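Putative rhamnosidase (Streptomyces avermitilis, PDB 3W5M) hydrolyses terminal non-reducing alpha-L-rhamnose residues from citrus flavonoids and gum arabic, and carries a calcium-dependent rhamnose-binding module. Local coordinates at residues R204-I209 with G293-V298. Numbering follows the deposited sequence.
Sequences RRPAVI and GRVAPV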
loop_
_atom_site.group_PDB
_atom_site.type_symbol
_atom_site.label_atom_id
_atom_site.label_comp_id
_atom_site.label_asym_id
_atom_site.label_seq_id
_atom_site.Cartn_x
_atom_site.Cartn_y
_atom_site.Cartn_z
ATOM N N ARG A 204 -29.197 5.887 2.808
ATOM C CA ARG A 204 -28.463 5.114 1.799
ATOM C C ARG A 204 -27.811 3.862 2.330
ATOM O O ARG A 204 -27.467 2.964 1.542
ATOM C CB ARG A 204 -27.364 5.966 1.183
ATOM C CG ARG A 204 -27.867 7.166 0.407
ATOM C CD ARG A 204 -26.695 7.848 -0.281
ATOM N NE ARG A 204 -27.091 9.132 -0.836
ATOM C CZ ARG A 204 -27.696 9.296 -2.006
ATOM N NH1 ARG A 204 -27.982 8.247 -2.776
ATOM N NH2 ARG A 204 -28.012 10.521 -2.401
ATOM N N ARG A 205 -27.612 3.802 3.646
ATOM C CA ARG A 205 -26.792 2.743 4.253
ATOM C C ARG A 205 -27.547 2.041 5.362
ATOM O O ARG A 205 -27.320 2.318 6.545
ATOM C CB ARG A 205 -25.429 3.273 4.751
ATOM C CG ARG A 205 -24.529 3.779 3.616
ATOM C CD ARG A 205 -23.298 4.533 4.089
ATOM N NE ARG A 205 -23.626 5.680 4.928
ATOM C CZ ARG A 205 -23.921 6.896 4.478
ATOM N NH1 ARG A 205 -23.936 7.155 3.172
ATOM N NH2 ARG A 205 -24.213 7.861 5.347
ATOM N N PRO A 206 -28.486 1.158 4.981
ATOM C CA PRO A 206 -29.228 0.365 5.972
ATOM C C PRO A 206 -28.310 -0.415 6.904
ATOM O O PRO A 206 -27.280 -0.920 6.472
ATOM C CB PRO A 206 -30.036 -0.623 5.114
ATOM C CG PRO A 206 -30.115 -0.005 3.778
ATOM C CD PRO A 206 -28.901 0.864 3.602
ATOM N N ALA A 207 -28.694 -0.507 8.169
ATOM C CA ALA A 207 -28.003 -1.338 9.156
ATOM C C ALA A 207 -28.682 -2.699 9.240
ATOM O O ALA A 207 -29.921 -2.817 9.092
ATOM C CB ALA A 207 -28.019 -0.669 10.512
ATOM N N VAL A 208 -27.870 -3.727 9.486
ATOM C CA VAL A 208 -28.374 -5.064 9.766
ATOM C C VAL A 208 -27.947 -5.451 11.189
ATOM O O VAL A 208 -26.769 -5.401 11.510
ATOM C CB VAL A 208 -27.846 -6.104 8.747
ATOM C CG1 VAL A 208 -28.389 -7.499 9.066
ATOM C CG2 VAL A 208 -28.275 -5.717 7.347
ATOM N N ILE A 209 -28.912 -5.828 12.025
ATOM C CA ILE A 209 -28.673 -6.066 13.462
ATOM C C ILE A 209 -29.167 -7.465 13.810
ATOM O O ILE A 209 -30.281 -7.824 13.455
ATOM C CB ILE A 209 -29.448 -5.069 14.366
ATOM C CG1 ILE A 209 -29.191 -3.609 13.964
ATOM C CG2 ILE A 209 -29.083 -5.276 15.848
ATOM C CD1 ILE A 209 -30.321 -2.999 13.155
ATOM N N GLY A 293 -34.572 4.845 -4.262
ATOM C CA GLY A 293 -34.058 3.792 -5.143
ATOM C C GLY A 293 -33.843 2.445 -4.470
ATOM O O GLY A 293 -34.438 2.154 -3.421
ATOM N N ARG A 294 -32.958 1.639 -5.050
ATOM C CA ARG A 294 -32.830 0.232 -4.675
ATOM C C ARG A 294 -31.827 0.025 -3.539
ATOM O O ARG A 294 -30.863 -0.741 -3.664
ATOM C CB ARG A 294 -32.484 -0.616 -5.907
ATOM C CG ARG A 294 -33.524 -0.530 -7.017
ATOM C CD ARG A 294 -33.213 -1.477 -8.182
ATOM N NE ARG A 294 -33.235 -2.889 -7.779
ATOM C CZ ARG A 294 -34.283 -3.712 -7.888
ATOM N NH1 ARG A 294 -35.436 -3.295 -8.396
ATOM N NH2 ARG A 294 -34.183 -4.969 -7.482
ATOM N N VAL A 295 -32.094 0.680 -2.413
ATOM C CA VAL A 295 -31.216 0.691 -1.257
ATOM C C VAL A 295 -31.030 -0.717 -0.678
ATOM O O VAL A 295 -31.998 -1.443 -0.502
ATOM C CB VAL A 295 -31.781 1.675 -0.198
ATOM C CG1 VAL A 295 -31.297 1.343 1.185
ATOM C CG2 VAL A 295 -31.401 3.102 -0.552
ATOM N N ALA A 296 -29.781 -1.108 -0.410
ATOM C CA ALA A 296 -29.488 -2.424 0.186
ATOM C C ALA A 296 -28.418 -2.359 1.266
ATOM O O ALA A 296 -27.438 -1.627 1.126
ATOM C CB ALA A 296 -29.075 -3.443 -0.879
ATOM N N PRO A 297 -28.582 -3.145 2.342
ATOM C CA PRO A 297 -27.518 -3.256 3.341
ATOM C C PRO A 297 -26.312 -3.928 2.687
ATOM O O PRO A 297 -26.476 -4.698 1.737
ATOM C CB PRO A 297 -28.105 -4.203 4.408
ATOM C CG PRO A 297 -29.531 -4.420 4.052
ATOM C CD PRO A 297 -29.744 -4.004 2.627
ATOM N N VAL A 298 -25.121 -3.610 3.171
ATOM C CA VAL A 298 -23.870 -4.171 2.656
ATOM C C VAL A 298 -23.438 -5.356 3.533
ATOM O O VAL A 298 -23.418 -5.245 4.739
ATOM C CB VAL A 298 -22.769 -3.100 2.634
ATOM C CG1 VAL A 298 -21.422 -3.711 2.228
ATOM C CG2 VAL A 298 -23.157 -1.974 1.681
HETATM O O HOH W 1 -25.910 0.414 1.813
HETATM O O HOH W 2 -25.359 -0.590 4.373
#
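The carbonyl oxygens of Arg-204 and Ala-296 share one water, which donates a hydrogen bond to each, 3.0 Å to Arg-204 O and 2.6 Å to Ala-296 O. A second water spans the neighbouring gap, donating to Pro-206 O at 2.9 Å and accepting a longer bond from Val-298 N at 3.3 Å. Two carbonyls that could not pair directly are thus joined by a donor between them; water here links two backbones that have no direct hydrogen bond, their touching parts, 204-208 and 295-297, differing in direction by 33°. Beside the waters the contact is apolar. Pro-206 CB points toward 293-298, and the ring rests against both Val-295 and Pro-297: Pro-206 CD lies a close 3.4 Å from Val-295 CG1, and Pro-206 CB 4.0 Å from Pro-297 CG. With CG1 roughly anti to the backbone nitrogen (chi1 157°), this branch of Val-295, not CG2, meets the proline. Farther along, the side chains of Val-208 and Pro-297 cross at about a right angle, Val-208 CG2 pressing tightly on the CB-CG side of the ring, 3.3 Å from Pro-297 CB. Val-295 also touches Trp-203, a rhamnose-binding residue, while Arg-204 forms a salt bridge with Glu-201. In the region assigned to CBM67, the loop between strands 282-286 and 303-311 lies against the lead-in and start of 207-210, an edge strand of a four-stranded antiparallel sheet, whose neighbour, strand 171-179, packs Ser-177 and Ala-175 against Pro-206 and Val-208.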